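Local coordinates for ABC transporter, substrate binding protein (Mannopine) (Agrobacterium fabrum, PDB 5L9S) that probably binds mannopine in the periplasm as the substrate-binding protein of an ABC transporter, caught here in its open unliganded form, at residues Met1-Val6 with Arg247-Lys252; Asp60-Gly65 with Ala239-Ala244. One frame throughout, in Å; residues are numbered along the deposited sequence.

Overall arrangement
Both contacts lie in the same lobe of the binding protein and reach one sheet, in which strands 4-9 and 61-65 are parallel neighbours. Their centres are about 13 Å apart. Contact 2 is the deeper: its touching residues are all buried, and backbone hydrogen bonds join two antiparallel strands within the sheet. Contact 1 lies farther out, near the N-terminus. There helix 247-258 packs on strand 4-9 through side chains, with exposed Gln3 at its outer end. The chain leaves strand 224-240 and soon enters helix 247-258, so the two contacts share a connection. They also meet directly: Val6 probably hydrogen-bonds to Asp60 and Leu61, and Ala250 packs against Leu61.

Contact 1 of 2, residues Met1-Val6 with Arg247-Lys252; sequences MEQRVV and RENALK
Val5 on strand 4-6 faces Ala250 on helix 247-252, with their CA atoms 5.7 Å apart and the two axes 78° from parallel. Helix 247-258 packs across strand 4-9, which lies between strands 33-38 and 61-65. Val5 carries the apolar part with both methyls. CG1 lies anti to the backbone N (chi1 -168°) and reaches the helix backbone, 3.7 Å from Ala250 CA. CG2 meets Asn249, 3.6 Å from its backbone O and close to its CB. Ala250 has only a methyl here, consistent with the close approach of the axes, 7.7 Å. Its CB also touches Leu61 and Leu240. Asn249 extends the contact toward the N-terminus, where its amide meets the bent side chain of Gln3. The two side chains cross at about a right angle, and their amide planes are 44° apart. Gln3 is tied back on its own segment: the N-terminal amine, Met1 N, donates to Gln3 OE1 at 2.9 Å, in the carbonyl plane. Ile32 touches both Val5 and Asn249 and extends the apolar patch. Val5 and Ala250 thus hold strand and helix together by apolar packing, and buried Asn249 is the polar step to the exposed Gln3.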
ATOM      1  N   MET A   1      13.291  29.390 -17.328  1.00127.41           N
ATOM      2  CA  MET A   1      14.472  29.880 -16.601  1.00128.22           C
ATOM      3  C   MET A   1      14.137  30.359 -15.150  1.00126.71           C
ATOM      4  O   MET A   1      14.881  31.144 -14.547  1.00127.74           O
ATOM      5  CB  MET A   1      15.219  30.960 -17.421  1.00136.84           C
ATOM      6  CG  MET A   1      15.763  30.472 -18.782  1.00144.28           C
ATOM      7  SD  MET A   1      17.069  29.196 -18.734  1.00147.64           S
ATOM      8  CE  MET A   1      18.484  30.183 -18.216  1.00147.19           C
ATOM      9  N   GLU A   2      13.012  29.844 -14.613  1.00117.00           N
ATOM     10  CA  GLU A   2      12.432  30.065 -13.279  1.00112.30           C
ATOM     11  C   GLU A   2      11.625  28.782 -12.953  1.00109.05           C
ATOM     12  O   GLU A   2      10.481  28.832 -12.483  1.00107.28           O
ATOM     13  CB  GLU A   2      11.556  31.348 -13.246  1.00115.61           C
ATOM     14  CG  GLU A   2      10.595  31.519 -14.417  1.00124.79           C
ATOM     15  CD  GLU A   2       9.699  32.738 -14.339  1.00135.03           C
ATOM     16  OE1 GLU A   2      10.203  33.872 -14.524  1.00124.99           O
ATOM     17  OE2 GLU A   2       8.479  32.552 -14.119  1.00110.90           O
ATOM     18  N   GLN A   3      12.275  27.626 -13.222  1.00100.89           N
ATOM     19  CA  GLN A   3      11.759  26.266 -13.156  1.00 95.09           C
ATOM     20  C   GLN A   3      11.200  25.843 -11.821  1.00 91.58           C
ATOM     21  O   GLN A   3      11.773  26.120 -10.767  1.00 91.39           O
ATOM     22  CB  GLN A   3      12.798  25.245 -13.643  1.00 96.07           C
ATOM     23  CG  GLN A   3      13.010  25.220 -15.170  1.00111.33           C
ATOM     24  CD  GLN A   3      11.877  25.808 -16.003  1.00134.75           C
ATOM     25  OE1 GLN A   3      11.994  26.912 -16.567  1.00136.11           O
ATOM     26  NE2 GLN A   3      10.756  25.092 -16.103  1.00117.28           N
ATOM     27  N   ARG A   4      10.058  25.142 -11.905  1.00 81.97           N
ATOM     28  CA  ARG A   4       9.257  24.594 -10.815  1.00 76.25           C
ATOM     29  C   ARG A   4       8.529  23.309 -11.239  1.00 75.98           C
ATOM     30  O   ARG A   4       8.520  22.955 -12.428  1.00 75.23           O
ATOM     31  CB  ARG A   4       8.273  25.639 -10.245  1.00 73.97           C
ATOM     32  CG  ARG A   4       7.335  26.276 -11.264  1.00 86.86           C
ATOM     33  CD  ARG A   4       6.493  27.387 -10.669  1.00 91.38           C
ATOM     34  NE  ARG A   4       5.068  27.166 -10.921  1.00100.08           N
ATOM     35  CZ  ARG A   4       4.097  27.367 -10.031  1.00111.04           C
ATOM     36  NH1 ARG A   4       4.383  27.820  -8.814  1.00 94.60           N
ATOM     37  NH2 ARG A   4       2.833  27.123 -10.355  1.00 93.21           N
ATOM     38  N   VAL A   5       7.986  22.577 -10.229  1.00 69.00           N
ATOM     39  CA  VAL A   5       7.193  21.343 -10.354  1.00 65.91           C
ATOM     40  C   VAL A   5       6.074  21.446  -9.339  1.00 67.62           C
ATOM     41  O   VAL A   5       6.348  21.721  -8.169  1.00 66.45           O
ATOM     42  CB  VAL A   5       7.959  20.012 -10.093  1.00 66.92           C
ATOM     43  CG1 VAL A   5       7.118  18.825 -10.527  1.00 64.70           C
ATOM     44  CG2 VAL A   5       9.309  19.966 -10.776  1.00 68.92           C
ATOM     45  N   VAL A   6       4.833  21.159  -9.756  1.00 62.93           N
ATOM     46  CA  VAL A   6       3.698  21.157  -8.836  1.00 60.34           C
ATOM     47  C   VAL A   6       3.221  19.715  -8.624  1.00 59.67           C
ATOM     48  O   VAL A   6       2.844  19.046  -9.579  1.00 59.60           O
ATOM     49  CB  VAL A   6       2.566  22.168  -9.186  1.00 66.06           C
ATOM     50  CG1 VAL A   6       2.203  22.155 -10.652  1.00 68.69           C
ATOM     51  CG2 VAL A   6       1.344  21.992  -8.280  1.00 63.44           C
ATOM     52  N   ARG A 247       6.313  19.123 -17.578  1.00 84.81           N
ATOM     53  CA  ARG A 247       6.442  17.686 -17.869  1.00 83.55           C
ATOM     54  C   ARG A 247       7.862  17.123 -17.629  1.00 88.14           C
ATOM     55  O   ARG A 247       8.024  16.132 -16.907  1.00 84.32           O
ATOM     56  CB  ARG A 247       5.976  17.386 -19.316  1.00 85.61           C
ATOM     57  CG  ARG A 247       5.470  15.952 -19.534  1.00 90.37           C
ATOM     58  CD  ARG A 247       5.610  15.473 -20.973  1.00 98.25           C
ATOM     59  NE  ARG A 247       6.984  15.076 -21.291  1.00107.18           N
ATOM     60  CZ  ARG A 247       7.370  13.841 -21.606  1.00119.07           C
ATOM     61  NH1 ARG A 247       6.481  12.858 -21.681  1.00 97.59           N
ATOM     62  NH2 ARG A 247       8.648  13.581 -21.854  1.00112.19           N
ATOM     63  N   GLU A 248       8.874  17.773 -18.231  1.00 88.88           N
ATOM     64  CA  GLU A 248      10.298  17.420 -18.174  1.00 89.71           C
ATOM     65  C   GLU A 248      10.835  17.434 -16.743  1.00 90.12           C
ATOM     66  O   GLU A 248      11.440  16.455 -16.295  1.00 88.69           O
ATOM     67  CB  GLU A 248      11.132  18.333 -19.109  1.00 96.25           C
ATOM     68  CG  GLU A 248      10.504  19.682 -19.486  1.00115.25           C
ATOM     69  CD  GLU A 248      10.507  20.064 -20.956  1.00153.68           C
ATOM     70  OE1 GLU A 248      11.603  20.094 -21.560  1.00159.94           O
ATOM     71  OE2 GLU A 248       9.422  20.401 -21.484  1.00153.90           O
ATOM     72  N   ASN A 249      10.567  18.538 -16.023  1.00 84.85           N
ATOM     73  CA  ASN A 249      10.966  18.768 -14.643  1.00 81.42           C
ATOM     74  C   ASN A 249      10.289  17.790 -13.711  1.00 80.05           C
ATOM     75  O   ASN A 249      10.897  17.386 -12.724  1.00 77.85           O
ATOM     76  CB  ASN A 249      10.614  20.188 -14.220  1.00 82.86           C
ATOM     77  CG  ASN A 249      11.532  21.268 -14.726  1.00101.02           C
ATOM     78  OD1 ASN A 249      12.704  21.048 -15.057  1.00100.29           O
ATOM     79  ND2 ASN A 249      11.024  22.478 -14.710  1.00 88.80           N
ATOM     80  N   ALA A 250       9.025  17.434 -14.001  1.00 74.03           N
ATOM     81  CA  ALA A 250       8.248  16.488 -13.211  1.00 68.67           C
ATOM     82  C   ALA A 250       8.857  15.095 -13.302  1.00 70.08           C
ATOM     83  O   ALA A 250       8.912  14.396 -12.289  1.00 68.55           O
ATOM     84  CB  ALA A 250       6.808  16.471 -13.681  1.00 69.19           C
ATOM     85  N   LEU A 251       9.367  14.714 -14.496  1.00 66.79           N
ATOM     86  CA  LEU A 251      10.024  13.420 -14.721  1.00 65.13           C
ATOM     87  C   LEU A 251      11.429  13.340 -14.081  1.00 66.97           C
ATOM     88  O   LEU A 251      11.899  12.251 -13.756  1.00 63.37           O
ATOM     89  CB  LEU A 251      10.068  13.078 -16.214  1.00 68.29           C
ATOM     90  CG  LEU A 251       8.721  12.760 -16.888  1.00 72.32           C
ATOM     91  CD1 LEU A 251       8.888  12.613 -18.362  1.00 74.34           C
ATOM     92  CD2 LEU A 251       8.087  11.493 -16.309  1.00 71.17           C
ATOM     93  N   LYS A 252      12.082  14.501 -13.888  1.00 65.94           N
ATOM     94  CA  LYS A 252      13.392  14.625 -13.238  1.00 65.67           C
ATOM     95  C   LYS A 252      13.204  14.376 -11.745  1.00 65.02           C
ATOM     96  O   LYS A 252      14.086  13.809 -11.098  1.00 64.54           O
ATOM     97  CB  LYS A 252      13.968  16.046 -13.447  1.00 71.09           C
ATOM     98  CG  LYS A 252      14.571  16.316 -14.808  1.00 81.37           C
ATOM     99  CD  LYS A 252      15.391  17.601 -14.735  1.00 96.26           C
ATOM    100  CE  LYS A 252      15.576  18.278 -16.070  1.00108.32           C
ATOM    101  NZ  LYS A 252      16.065  19.672 -15.913  1.00118.82           N
TER

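Contact 2 of 2, residues Asp60-Gly65 with Ala239-Ala244; sequences DLYLDG and ALVRGA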
ATOM      1  N   ASP A  60       1.412  19.002 -12.127  1.00 63.32           N
ATOM      2  CA  ASP A  60       2.310  18.175 -12.923  1.00 62.24           C
ATOM      3  C   ASP A  60       2.241  16.717 -12.464  1.00 61.58           C
ATOM      4  O   ASP A  60       2.240  15.795 -13.288  1.00 60.87           O
ATOM      5  CB  ASP A  60       3.759  18.675 -12.776  1.00 65.08           C
ATOM      6  CG  ASP A  60       3.999  20.066 -13.309  1.00 84.59           C
ATOM      7  OD1 ASP A  60       3.958  20.240 -14.531  1.00 88.98           O
ATOM      8  OD2 ASP A  60       4.291  20.966 -12.505  1.00 91.54           O
ATOM      9  N   LEU A  61       2.249  16.513 -11.129  1.00 54.37           N
ATOM     10  CA  LEU A  61       2.254  15.196 -10.493  1.00 50.20           C
ATOM     11  C   LEU A  61       1.275  15.132  -9.349  1.00 52.89           C
ATOM     12  O   LEU A  61       0.985  16.148  -8.731  1.00 53.82           O
ATOM     13  CB  LEU A  61       3.659  14.863  -9.946  1.00 48.12           C
ATOM     14  CG  LEU A  61       4.836  14.777 -10.908  1.00 52.45           C
ATOM     15  CD1 LEU A  61       6.141  14.846 -10.156  1.00 51.33           C
ATOM     16  CD2 LEU A  61       4.782  13.524 -11.754  1.00 51.90           C
ATOM     17  N   TYR A  62       0.792  13.929  -9.052  1.00 49.56           N
ATOM     18  CA  TYR A  62      -0.052  13.633  -7.892  1.00 48.78           C
ATOM     19  C   TYR A  62       0.152  12.195  -7.423  1.00 53.25           C
ATOM     20  O   TYR A  62       0.557  11.339  -8.219  1.00 54.17           O
ATOM     21  CB  TYR A  62      -1.539  13.993  -8.098  1.00 50.68           C
ATOM     22  CG  TYR A  62      -2.344  13.048  -8.963  1.00 52.47           C
ATOM     23  CD1 TYR A  62      -2.297  13.131 -10.351  1.00 56.53           C
ATOM     24  CD2 TYR A  62      -3.195  12.102  -8.394  1.00 50.96           C
ATOM     25  CE1 TYR A  62      -3.063  12.279 -11.158  1.00 57.74           C
ATOM     26  CE2 TYR A  62      -3.950  11.236  -9.188  1.00 51.48           C
ATOM     27  CZ  TYR A  62      -3.894  11.340 -10.570  1.00 61.51           C
ATOM     28  OH  TYR A  62      -4.628  10.496 -11.369  1.00 64.27           O
ATOM     29  N   LEU A  63      -0.065  11.943  -6.130  1.00 48.76           N
ATOM     30  CA  LEU A  63       0.045  10.588  -5.600  1.00 47.20           C
ATOM     31  C   LEU A  63      -1.339   9.955  -5.515  1.00 51.26           C
ATOM     32  O   LEU A  63      -2.313  10.633  -5.204  1.00 51.35           O
ATOM     33  CB  LEU A  63       0.707  10.564  -4.202  1.00 45.99           C
ATOM     34  CG  LEU A  63       2.098  11.191  -4.056  1.00 52.55           C
ATOM     35  CD1 LEU A  63       2.498  11.253  -2.600  1.00 52.56           C
ATOM     36  CD2 LEU A  63       3.157  10.425  -4.844  1.00 55.30           C
ATOM     37  N   ASP A  64      -1.424   8.651  -5.755  1.00 48.99           N
ATOM     38  CA  ASP A  64      -2.658   7.870  -5.612  1.00 49.03           C
ATOM     39  C   ASP A  64      -2.316   6.404  -5.419  1.00 52.58           C
ATOM     40  O   ASP A  64      -1.243   5.980  -5.833  1.00 52.55           O
ATOM     41  CB  ASP A  64      -3.602   8.046  -6.826  1.00 52.47           C
ATOM     42  CG  ASP A  64      -5.092   7.947  -6.492  1.00 57.69           C
ATOM     43  OD1 ASP A  64      -5.431   7.415  -5.398  1.00 54.76           O
ATOM     44  OD2 ASP A  64      -5.915   8.402  -7.318  1.00 63.07           O
ATOM     45  N   GLY A  65      -3.233   5.642  -4.827  1.00 48.61           N
ATOM     46  CA  GLY A  65      -3.066   4.212  -4.612  1.00 47.31           C
ATOM     47  C   GLY A  65      -2.788   3.475  -5.901  1.00 51.50           C
ATOM     48  O   GLY A  65      -3.286   3.873  -6.956  1.00 53.78           O
ATOM     49  N   ALA A 239       1.984   9.782 -10.229  1.00 48.37           N
ATOM     50  CA  ALA A 239       1.433   9.863 -11.587  1.00 50.71           C
ATOM     51  C   ALA A 239       1.666  11.243 -12.209  1.00 58.62           C
ATOM     52  O   ALA A 239       1.658  12.255 -11.509  1.00 57.29           O
ATOM     53  CB  ALA A 239      -0.047   9.535 -11.569  1.00 51.09           C
ATOM     54  N   LEU A 240       1.899  11.262 -13.529  1.00 60.80           N
ATOM     55  CA  LEU A 240       2.131  12.468 -14.336  1.00 63.71           C
ATOM     56  C   LEU A 240       0.818  12.873 -15.005  1.00 67.84           C
ATOM     57  O   LEU A 240       0.254  12.088 -15.763  1.00 67.84           O
ATOM     58  CB  LEU A 240       3.247  12.215 -15.382  1.00 65.81           C
ATOM     59  CG  LEU A 240       3.564  13.330 -16.409  1.00 74.39           C
ATOM     60  CD1 LEU A 240       4.180  14.561 -15.748  1.00 74.03           C
ATOM     61  CD2 LEU A 240       4.514  12.814 -17.467  1.00 79.32           C
ATOM     62  N   VAL A 241       0.301  14.068 -14.634  1.00 64.89           N
ATOM     63  CA  VAL A 241      -0.952  14.659 -15.120  1.00 66.65           C
ATOM     64  C   VAL A 241      -0.890  14.899 -16.619  1.00 75.16           C
ATOM     65  O   VAL A 241       0.098  15.452 -17.121  1.00 76.36           O
ATOM     66  CB  VAL A 241      -1.339  15.941 -14.337  1.00 70.31           C
ATOM     67  CG1 VAL A 241      -2.509  16.680 -14.992  1.00 72.72           C
ATOM     68  CG2 VAL A 241      -1.658  15.616 -12.882  1.00 66.64           C
ATOM     69  N   ARG A 242      -1.951  14.462 -17.331  1.00 73.89           N
ATOM     70  CA  ARG A 242      -2.070  14.578 -18.779  1.00 77.32           C
ATOM     71  C   ARG A 242      -1.739  15.980 -19.266  1.00 85.60           C
ATOM     72  O   ARG A 242      -2.459  16.944 -18.974  1.00 86.19           O
ATOM     73  CB  ARG A 242      -3.439  14.110 -19.266  1.00 76.06           C
ATOM     74  CG  ARG A 242      -3.358  13.329 -20.557  1.00 82.31           C
ATOM     75  CD  ARG A 242      -4.722  12.834 -20.975  1.00 90.83           C
ATOM     76  NE  ARG A 242      -4.768  11.376 -21.049  1.00101.87           N
ATOM     77  CZ  ARG A 242      -5.255  10.692 -22.079  1.00128.50           C
ATOM     78  NH1 ARG A 242      -5.766  11.330 -23.129  1.00119.50           N
ATOM     79  NH2 ARG A 242      -5.253   9.366 -22.062  1.00120.92           N
ATOM     80  N   GLY A 243      -0.595  16.071 -19.943  1.00 84.67           N
ATOM     81  CA  GLY A 243      -0.055  17.308 -20.490  1.00 87.68           C
ATOM     82  C   GLY A 243       0.338  18.301 -19.416  1.00 90.20           C
ATOM     83  O   GLY A 243      -0.068  19.458 -19.467  1.00 91.62           O
ATOM     84  N   ALA A 244       1.106  17.843 -18.418  1.00 83.52           N
ATOM     85  CA  ALA A 244       1.563  18.666 -17.306  1.00 81.34           C
ATOM     86  C   ALA A 244       2.331  19.912 -17.822  1.00 88.32           C
ATOM     87  O   ALA A 244       3.033  19.795 -18.838  1.00 89.96           O
ATOM     88  CB  ALA A 244       2.457  17.835 -16.411  1.00 78.45           C
TER
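Tyr62 and Ala239 form an antiparallel, hydrogen-bonded pair where strand 61-65 meets the end of strand 224-240. The sheet belongs to the alpha/beta fold of periplasmic binding proteins. Strand 61-65 runs parallel to strand 4-9, so its pairing with 224-240 brings an antiparallel partner into the sheet. Two bonds close the Tyr62-Ala239 pair. Ala239 N donates to Tyr62 O at 2.9 Å, almost straight at the hydrogen (173°). Tyr62 N returns a bond to Ala239 O at 3.1 Å. One step on, Leu61 and Leu240 form a non-hydrogen-bonded pair. Leu61 CD2 lies over the Leu240 backbone, 3.8 Å from its CA. Leu253 and Ile254 of helix 247-258 cover Leu61. On the sheet face that carries Tyr62 and Ala239, Ala239 CB lies over the Tyr62 ring, toward its rim, while Val241 CG2 meets the ring edge, 3.6 Å from Tyr62 CD1. Tyr62 chi1, 76°, places CG between the backbone N and carbonyl carbon and brings the ring alongside Val241 and Ala239. Val48 of helix 41-53 also touches this side chain. Arg242 and Gly243 are exposed and do not touch 60-65, in contrast to the tight ladder before them. The chain then returns at Ala244, whose CB packs on Asp60. The Asp60 carboxylate is held by the backbone N atoms of Asn246 and Val6. Val241 N donates to Asp60 O at 2.9 Å, from 41° above the carbonyl plane.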